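Local coordinates for D-isomer specific 2-hydroxyacid dehydrogenase family protein (Desulfovibrio vulgaris, PDB 5TX7), which probably interconverts a D-2-hydroxyacid and the matching 2-oxoacid, using NAD as the cofactor, at residues 46-52 with 67-73; 227-233 with 254-260. One frame throughout, in Å; residues are numbered along the deposited sequence.

Contact 1. Residues 46-52 with 67-73; sequences AHVVLTN and LRFVSVL
Strands 48-51 and 69-72 make a buried parallel pair within a five-stranded parallel sheet, and helix 58-62 lies between them in the chain. The strand axes approach to 4.8 Å and run 19° apart. Val48 faces Phe69, Val49 faces Val70, Leu50 faces Ser71 and Thr51 faces Val72. Backbone bonds hold this register. Val49 N gives to Phe69 O at 3.0 Å, and Thr51 N gives to Ser71 O. In return, Val49 O accepts from Ser71 N, and Thr51 O accepts from Leu73 N. At the start of the pair His47 O takes two donors, Arg68 N at 2.8 Å and, more weakly, Phe69 N.

One face of the sheet carries Val48, Leu50, Phe69 and Ser71. Val48 and Phe69 lie side by side and point the same way. Val48 CG1, anti to its own N (chi1 -177°), is the branch that meets Phe69 CD2, at 3.9 Å. Leu50 reaches across with CD2 to Ser71 CB at 3.7 Å. Helix 292-310 covers this face: Phe309 stacks on the Phe69 ring, and Asn305 bonds Ser71 OG.

The other face carries Val49, Thr51, Val70 and Val72. Here Leu67, just before its strand, brings CD1 to Val49 CG2 at 3.6 Å, and the two side chains cross at about a right angle. Thr51 turns its methyl CG2 to Val70 CG1, while its OG1 bonds Val54 O.

At the C-terminal ends a water accepts from Asn52 ND2 and donates to Leu73 O, 2.8 Å from that oxygen. The Asn52 side chain also packs on Trp136 of the second subunit. Two adjacent parallel strands joined through a helix form a beta-alpha-beta unit, as in the flavodoxin-like substrate-binding domain of D-2-hydroxyacid dehydrogenases.

Contact 2. Residues 227-233 with 254-260; sequences MRPGSYL and GRLAGAG
Tyr232 lays one ring face against Ala257 where strands 231-235 and 256-261 pair in parallel, within a beta-alpha-beta unit of the Rossmann-type NAD-binding domain. Ala257 CB sits over that face, 26° off the ring normal, with CZ of Tyr232 nearest at 3.8 Å: a CH-pi contact. With CG beside its own backbone N (chi1 -66°), the tyrosine ring comes over toward Ala257. CD1 of Tyr232 also lies beside Gly258 CA, at 3.8 Å. The phenol OH reaches Glu144, and helix 100-116 packs on the ring.

Ser231 and Leu233 project to the sheet's other face, with Leu256. Leu256 divides its branches: CD1 meets Leu233 CB at 4.2 Å, while CD2 touches Ser231 O and Met227 SD. A beta bulge shifts the register by one residue between Ser231 and Tyr232. Beyond it Leu233 N bonds Gly258 O, and Leu233 O receives Gly260 N.

At the outer end Arg255 is bent at chi2 and chi3. Its guanidinium meets Pro229 CD near the group's plane, and its NH1 lies 3.0 Å from Met227 O. In the adjoining type II turn, Ser231 OG donates to Arg228 O at 2.7 Å.

Overall arrangement
Both contacts pair neighbouring parallel strands of a beta-alpha-beta unit, and both show 19° between strand axes. They hold different sheets on opposite sides of the chain's centre, their centres about 43 Å apart and nearest atoms about 20 Å. Contact 1 is the more buried. Its register is unbroken, with mostly aliphatic groups on one face and a phenylalanine and serine among those on the other. Contact 2 runs from a buried strand pair out to an exposed turn. A bulge interrupts its register, and a glycine turn and bent arginine line the exposed end. The second subunit touches contact 1 alone. As in relatives, the cleft between two such domains would house the active site.

Contact 1. Residues 46-52 with 67-73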
ATOM      1  N   ALA A  46      30.729 -25.917  17.405  1.00 67.11           N
ATOM      2  CA  ALA A  46      30.428 -24.492  17.328  1.00 62.40           C
ATOM      3  C   ALA A  46      30.456 -23.812  18.698  1.00 61.22           C
ATOM      4  O   ALA A  46      29.828 -24.290  19.632  1.00 61.58           O
ATOM      5  CB  ALA A  46      29.059 -24.288  16.686  1.00 60.88           C
ATOM      6  N   HIS A  47      31.157 -22.683  18.783  1.00 60.79           N
ATOM      7  CA  HIS A  47      31.121 -21.799  19.946  1.00 60.65           C
ATOM      8  C   HIS A  47      29.775 -21.057  19.992  1.00 57.21           C
ATOM      9  O   HIS A  47      29.211 -20.840  21.076  1.00 53.49           O
ATOM     10  CB  HIS A  47      32.194 -20.716  19.864  1.00 66.47           C
ATOM     11  CG  HIS A  47      33.604 -21.203  19.938  1.00 75.29           C
ATOM     12  ND1 HIS A  47      34.187 -22.027  18.988  1.00 78.89           N
ATOM     13  CD2 HIS A  47      34.586 -20.885  20.814  1.00 81.40           C
ATOM     14  CE1 HIS A  47      35.454 -22.230  19.311  1.00 83.97           C
ATOM     15  NE2 HIS A  47      35.724 -21.543  20.409  1.00 86.00           N
ATOM     16  N   VAL A  48      29.303 -20.630  18.810  1.00 53.60           N
ATOM     17  CA  VAL A  48      28.095 -19.819  18.656  1.00 51.40           C
ATOM     18  C   VAL A  48      27.154 -20.465  17.648  1.00 49.16           C
ATOM     19  O   VAL A  48      27.573 -20.776  16.523  1.00 48.73           O
ATOM     20  CB  VAL A  48      28.415 -18.397  18.115  1.00 51.17           C
ATOM     21  CG1 VAL A  48      27.152 -17.553  18.027  1.00 49.63           C
ATOM     22  CG2 VAL A  48      29.429 -17.706  18.993  1.00 52.31           C
ATOM     23  N   VAL A  49      25.891 -20.630  18.036  1.00 46.46           N
ATOM     24  CA  VAL A  49      24.863 -21.142  17.144  1.00 46.66           C
ATOM     25  C   VAL A  49      23.841 -20.021  16.866  1.00 46.05           C
ATOM     26  O   VAL A  49      23.379 -19.332  17.791  1.00 47.78           O
ATOM     27  CB  VAL A  49      24.168 -22.387  17.746  1.00 47.18           C
ATOM     28  CG1 VAL A  49      22.834 -22.695  17.052  1.00 47.68           C
ATOM     29  CG2 VAL A  49      25.089 -23.581  17.659  1.00 47.57           C
ATOM     30  N   LEU A  50      23.494 -19.849  15.589  1.00 45.78           N
ATOM     31  CA  LEU A  50      22.425 -18.925  15.171  1.00 44.53           C
ATOM     32  C   LEU A  50      21.229 -19.753  14.699  1.00 45.14           C
ATOM     33  O   LEU A  50      21.389 -20.663  13.876  1.00 43.77           O
ATOM     34  CB  LEU A  50      22.900 -18.023  14.049  1.00 43.42           C
ATOM     35  CG  LEU A  50      24.229 -17.292  14.298  1.00 46.18           C
ATOM     36  CD1 LEU A  50      24.645 -16.554  13.026  1.00 46.57           C
ATOM     37  CD2 LEU A  50      24.112 -16.353  15.508  1.00 46.90           C
ATOM     38  N   THR A  51      20.056 -19.466  15.262  1.00 42.97           N
ATOM     39  CA  THR A  51      18.831 -20.146  14.895  1.00 43.42           C
ATOM     40  C   THR A  51      17.725 -19.105  14.728  1.00 45.26           C
ATOM     41  O   THR A  51      17.635 -18.157  15.493  1.00 46.87           O
ATOM     42  CB  THR A  51      18.407 -21.198  15.944  1.00 45.64           C
ATOM     43  OG1 THR A  51      17.160 -21.786  15.568  1.00 45.69           O
ATOM     44  CG2 THR A  51      18.251 -20.601  17.363  1.00 46.03           C
ATOM     45  N   ASN A  52      16.915 -19.272  13.694  1.00 47.25           N
ATOM     46  CA  ASN A  52      15.685 -18.520  13.545  1.00 49.44           C
ATOM     47  C   ASN A  52      14.567 -19.376  14.143  1.00 46.64           C
ATOM     48  O   ASN A  52      14.025 -19.043  15.182  1.00 43.61           O
ATOM     49  CB  ASN A  52      15.443 -18.166  12.066  1.00 50.50           C
ATOM     50  CG  ASN A  52      14.377 -17.104  11.877  1.00 50.13           C
ATOM     51  OD1 ASN A  52      13.488 -16.939  12.707  1.00 49.87           O
ATOM     52  ND2 ASN A  52      14.473 -16.371  10.771  1.00 52.51           N
ATOM     53  N   LEU A  67      29.227 -25.508  23.018  1.00 62.64           N
ATOM     54  CA  LEU A  67      28.355 -24.367  22.741  1.00 60.37           C
ATOM     55  C   LEU A  67      28.424 -23.346  23.862  1.00 59.52           C
ATOM     56  O   LEU A  67      28.131 -23.660  25.006  1.00 62.98           O
ATOM     57  CB  LEU A  67      26.908 -24.836  22.539  1.00 59.16           C
ATOM     58  CG  LEU A  67      25.844 -23.790  22.178  1.00 56.19           C
ATOM     59  CD1 LEU A  67      26.272 -23.002  20.956  1.00 55.88           C
ATOM     60  CD2 LEU A  67      24.510 -24.472  21.952  1.00 53.54           C
ATOM     61  N   ARG A  68      28.834 -22.126  23.526  1.00 60.46           N
ATOM     62  CA  ARG A  68      28.969 -21.046  24.499  1.00 62.35           C
ATOM     63  C   ARG A  68      27.952 -19.920  24.352  1.00 60.26           C
ATOM     64  O   ARG A  68      27.727 -19.208  25.320  1.00 62.43           O
ATOM     65  CB  ARG A  68      30.392 -20.487  24.468  1.00 68.19           C
ATOM     66  CG  ARG A  68      31.498 -21.527  24.651  1.00 71.50           C
ATOM     67  CD  ARG A  68      31.232 -22.571  25.746  1.00 75.29           C
ATOM     68  NE  ARG A  68      32.370 -23.474  25.927  1.00 81.45           N
ATOM     69  CZ  ARG A  68      32.494 -24.395  26.883  1.00 85.69           C
ATOM     70  NH1 ARG A  68      31.536 -24.570  27.797  1.00 88.00           N
ATOM     71  NH2 ARG A  68      33.609 -25.137  26.940  1.00 87.27           N
ATOM     72  N   PHE A  69      27.307 -19.772  23.189  1.00 57.47           N
ATOM     73  CA  PHE A  69      26.376 -18.655  22.962  1.00 55.11           C
ATOM     74  C   PHE A  69      25.369 -18.925  21.852  1.00 52.29           C
ATOM     75  O   PHE A  69      25.735 -19.378  20.762  1.00 52.37           O
ATOM     76  CB  PHE A  69      27.164 -17.378  22.637  1.00 54.33           C
ATOM     77  CG  PHE A  69      26.305 -16.160  22.426  1.00 55.49           C
ATOM     78  CD1 PHE A  69      25.422 -15.729  23.415  1.00 55.11           C
ATOM     79  CD2 PHE A  69      26.393 -15.418  21.249  1.00 55.30           C
ATOM     80  CE1 PHE A  69      24.641 -14.598  23.229  1.00 52.75           C
ATOM     81  CE2 PHE A  69      25.601 -14.293  21.077  1.00 53.29           C
ATOM     82  CZ  PHE A  69      24.731 -13.886  22.060  1.00 51.03           C
ATOM     83  N   VAL A  70      24.099 -18.638  22.130  1.00 49.84           N
ATOM     84  CA  VAL A  70      23.056 -18.736  21.110  1.00 48.84           C
ATOM     85  C   VAL A  70      22.467 -17.359  20.812  1.00 47.71           C
ATOM     86  O   VAL A  70      22.071 -16.635  21.733  1.00 49.75           O
ATOM     87  CB  VAL A  70      21.948 -19.695  21.542  1.00 48.41           C
ATOM     88  CG1 VAL A  70      20.846 -19.754  20.482  1.00 45.88           C
ATOM     89  CG2 VAL A  70      22.543 -21.078  21.796  1.00 48.15           C
ATOM     90  N   SER A  71      22.440 -16.985  19.540  1.00 44.94           N
ATOM     91  CA  SER A  71      21.707 -15.789  19.141  1.00 45.56           C
ATOM     92  C   SER A  71      20.543 -16.197  18.239  1.00 43.88           C
ATOM     93  O   SER A  71      20.725 -16.948  17.277  1.00 44.71           O
ATOM     94  CB  SER A  71      22.613 -14.774  18.447  1.00 46.32           C
ATOM     95  OG  SER A  71      22.027 -13.474  18.508  1.00 45.98           O
ATOM     96  N   VAL A  72      19.354 -15.711  18.579  1.00 43.90           N
ATOM     97  CA  VAL A  72      18.145 -16.036  17.852  1.00 43.64           C
ATOM     98  C   VAL A  72      17.849 -14.933  16.847  1.00 42.97           C
ATOM     99  O   VAL A  72      17.806 -13.750  17.212  1.00 43.21           O
ATOM    100  CB  VAL A  72      16.955 -16.204  18.804  1.00 44.76           C
ATOM    101  CG1 VAL A  72      15.684 -16.546  18.028  1.00 44.48           C
ATOM    102  CG2 VAL A  72      17.267 -17.279  19.832  1.00 45.60           C
ATOM    103  N   LEU A  73      17.590 -15.343  15.604  1.00 43.23           N
ATOM    104  CA  LEU A  73      17.424 -14.447  14.458  1.00 44.82           C
ATOM    105  C   LEU A  73      15.959 -14.043  14.326  1.00 45.20           C
ATOM    106  O   LEU A  73      15.316 -14.243  13.291  1.00 49.96           O
ATOM    107  CB  LEU A  73      17.919 -15.131  13.174  1.00 46.59           C
ATOM    108  CG  LEU A  73      19.348 -15.682  13.166  1.00 46.41           C
ATOM    109  CD1 LEU A  73      19.575 -16.573  11.949  1.00 46.22           C
ATOM    110  CD2 LEU A  73      20.353 -14.548  13.206  1.00 47.31           C
TER
HETATM  111  O   HOH W   1      13.110 -13.530  11.704  1.00 52.16           O

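Contact 2. Residues 227-233 with 254-260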
ATOM      1  N   MET A 227     -18.922  -5.213  15.713  1.00 44.42           N
ATOM      2  CA  MET A 227     -18.311  -4.328  14.710  1.00 44.81           C
ATOM      3  C   MET A 227     -19.357  -3.853  13.720  1.00 46.08           C
ATOM      4  O   MET A 227     -20.376  -4.524  13.510  1.00 51.28           O
ATOM      5  CB  MET A 227     -17.199  -5.035  13.948  1.00 43.68           C
ATOM      6  CG  MET A 227     -15.985  -5.369  14.802  1.00 45.31           C
ATOM      7  SD  MET A 227     -14.641  -6.085  13.845  1.00 49.50           S
ATOM      8  CE  MET A 227     -13.933  -4.534  13.283  1.00 46.91           C
ATOM      9  N   ARG A 228     -19.110  -2.696  13.130  1.00 46.29           N
ATOM     10  CA  ARG A 228     -19.938  -2.187  12.059  1.00 50.10           C
ATOM     11  C   ARG A 228     -19.781  -3.066  10.819  1.00 48.16           C
ATOM     12  O   ARG A 228     -18.663  -3.504  10.511  1.00 47.42           O
ATOM     13  CB  ARG A 228     -19.551  -0.761  11.715  1.00 56.98           C
ATOM     14  CG  ARG A 228     -19.918   0.223  12.784  1.00 68.70           C
ATOM     15  CD  ARG A 228     -19.958   1.620  12.191  1.00 78.33           C
ATOM     16  NE  ARG A 228     -18.655   2.268  12.266  1.00 80.25           N
ATOM     17  CZ  ARG A 228     -18.147   2.833  13.362  1.00 86.51           C
ATOM     18  NH1 ARG A 228     -18.812   2.850  14.523  1.00 86.01           N
ATOM     19  NH2 ARG A 228     -16.946   3.400  13.296  1.00 93.03           N
ATOM     20  N   PRO A 229     -20.892  -3.312  10.095  1.00 44.68           N
ATOM     21  CA  PRO A 229     -20.763  -4.073   8.865  1.00 46.01           C
ATOM     22  C   PRO A 229     -19.929  -3.318   7.842  1.00 46.58           C
ATOM     23  O   PRO A 229     -19.999  -2.084   7.784  1.00 50.62           O
ATOM     24  CB  PRO A 229     -22.202  -4.244   8.405  1.00 47.47           C
ATOM     25  CG  PRO A 229     -22.902  -3.092   8.976  1.00 47.45           C
ATOM     26  CD  PRO A 229     -22.257  -2.824  10.283  1.00 45.93           C
ATOM     27  N   GLY A 230     -19.126  -4.050   7.080  1.00 41.57           N
ATOM     28  CA  GLY A 230     -18.185  -3.437   6.165  1.00 40.32           C
ATOM     29  C   GLY A 230     -16.804  -3.158   6.740  1.00 40.37           C
ATOM     30  O   GLY A 230     -15.990  -2.477   6.088  1.00 42.15           O
ATOM     31  N   SER A 231     -16.498  -3.694   7.919  1.00 38.05           N
ATOM     32  CA  SER A 231     -15.196  -3.428   8.567  1.00 39.12           C
ATOM     33  C   SER A 231     -14.093  -4.372   8.097  1.00 39.20           C
ATOM     34  O   SER A 231     -14.350  -5.385   7.415  1.00 38.57           O
ATOM     35  CB  SER A 231     -15.336  -3.498  10.090  1.00 40.65           C
ATOM     36  OG  SER A 231     -16.195  -2.448  10.554  1.00 41.72           O
ATOM     37  N   TYR A 232     -12.854  -4.003   8.425  1.00 38.88           N
ATOM     38  CA  TYR A 232     -11.666  -4.755   8.007  1.00 38.37           C
ATOM     39  C   TYR A 232     -10.879  -5.239   9.220  1.00 37.09           C
ATOM     40  O   TYR A 232     -10.751  -4.504  10.201  1.00 37.04           O
ATOM     41  CB  TYR A 232     -10.767  -3.901   7.115  1.00 38.70           C
ATOM     42  CG  TYR A 232     -11.377  -3.543   5.782  1.00 43.15           C
ATOM     43  CD1 TYR A 232     -11.317  -4.428   4.700  1.00 47.62           C
ATOM     44  CD2 TYR A 232     -12.055  -2.334   5.598  1.00 44.07           C
ATOM     45  CE1 TYR A 232     -11.866  -4.101   3.462  1.00 49.40           C
ATOM     46  CE2 TYR A 232     -12.625  -2.007   4.375  1.00 47.80           C
ATOM     47  CZ  TYR A 232     -12.546  -2.894   3.309  1.00 51.95           C
ATOM     48  OH  TYR A 232     -13.116  -2.557   2.084  1.00 57.07           O
ATOM     49  N   LEU A 233     -10.349  -6.471   9.141  1.00 36.95           N
ATOM     50  CA  LEU A 233      -9.440  -7.037  10.158  1.00 35.45           C
ATOM     51  C   LEU A 233      -8.067  -7.351   9.557  1.00 36.64           C
ATOM     52  O   LEU A 233      -7.972  -7.939   8.480  1.00 38.10           O
ATOM     53  CB  LEU A 233     -10.039  -8.326  10.717  1.00 36.60           C
ATOM     54  CG  LEU A 233      -9.213  -9.059  11.778  1.00 36.94           C
ATOM     55  CD1 LEU A 233      -9.029  -8.217  13.032  1.00 36.50           C
ATOM     56  CD2 LEU A 233      -9.847 -10.393  12.089  1.00 38.77           C
ATOM     57  N   GLY A 254     -20.685 -10.800   5.496  1.00 55.44           N
ATOM     58  CA  GLY A 254     -20.511  -9.395   5.120  1.00 52.47           C
ATOM     59  C   GLY A 254     -20.215  -8.465   6.288  1.00 52.42           C
ATOM     60  O   GLY A 254     -20.071  -7.244   6.089  1.00 53.47           O
ATOM     61  N   ARG A 255     -20.116  -9.026   7.500  1.00 51.12           N
ATOM     62  CA  ARG A 255     -19.720  -8.269   8.676  1.00 49.26           C
ATOM     63  C   ARG A 255     -18.362  -7.659   8.434  1.00 47.90           C
ATOM     64  O   ARG A 255     -18.163  -6.454   8.638  1.00 47.70           O
ATOM     65  CB  ARG A 255     -19.661  -9.178   9.912  1.00 50.42           C
ATOM     66  CG  ARG A 255     -19.081  -8.547  11.186  1.00 49.92           C
ATOM     67  CD  ARG A 255     -20.062  -7.543  11.753  1.00 50.93           C
ATOM     68  NE  ARG A 255     -21.237  -8.168  12.375  1.00 50.98           N
ATOM     69  CZ  ARG A 255     -22.366  -7.539  12.665  1.00 52.53           C
ATOM     70  NH1 ARG A 255     -22.515  -6.246  12.400  1.00 52.81           N
ATOM     71  NH2 ARG A 255     -23.369  -8.209  13.227  1.00 54.79           N
ATOM     72  N   LEU A 256     -17.422  -8.517   8.028  1.00 46.70           N
ATOM     73  CA  LEU A 256     -16.118  -8.080   7.596  1.00 44.51           C
ATOM     74  C   LEU A 256     -16.164  -7.980   6.092  1.00 46.49           C
ATOM     75  O   LEU A 256     -16.496  -8.976   5.404  1.00 50.27           O
ATOM     76  CB  LEU A 256     -15.028  -9.049   8.015  1.00 43.26           C
ATOM     77  CG  LEU A 256     -14.691  -9.113   9.503  1.00 42.50           C
ATOM     78  CD1 LEU A 256     -13.658 -10.204   9.750  1.00 42.44           C
ATOM     79  CD2 LEU A 256     -14.180  -7.779  10.013  1.00 41.52           C
ATOM     80  N   ALA A 257     -15.839  -6.782   5.590  1.00 44.04           N
ATOM     81  CA  ALA A 257     -15.652  -6.566   4.173  1.00 43.42           C
ATOM     82  C   ALA A 257     -14.367  -7.209   3.682  1.00 41.92           C
ATOM     83  O   ALA A 257     -14.186  -7.402   2.474  1.00 43.89           O
ATOM     84  CB  ALA A 257     -15.634  -5.073   3.860  1.00 43.73           C
ATOM     85  N   GLY A 258     -13.456  -7.511   4.595  1.00 41.39           N
ATOM     86  CA  GLY A 258     -12.179  -8.089   4.235  1.00 40.15           C
ATOM     87  C   GLY A 258     -11.309  -8.408   5.439  1.00 40.49           C
ATOM     88  O   GLY A 258     -11.428  -7.825   6.525  1.00 40.47           O
ATOM     89  N   ALA A 259     -10.390  -9.334   5.223  1.00 40.75           N
ATOM     90  CA  ALA A 259      -9.413  -9.691   6.226  1.00 39.44           C
ATOM     91  C   ALA A 259      -8.070  -9.900   5.546  1.00 39.42           C
ATOM     92  O   ALA A 259      -8.019 -10.482   4.471  1.00 38.40           O
ATOM     93  CB  ALA A 259      -9.851 -10.940   6.962  1.00 40.32           C
ATOM     94  N   GLY A 260      -7.003  -9.408   6.194  1.00 39.20           N
ATOM     95  CA  GLY A 260      -5.637  -9.509   5.715  1.00 37.47           C
ATOM     96  C   GLY A 260      -4.816 -10.216   6.781  1.00 37.57           C
ATOM     97  O   GLY A 260      -4.630  -9.692   7.872  1.00 36.47           O
TER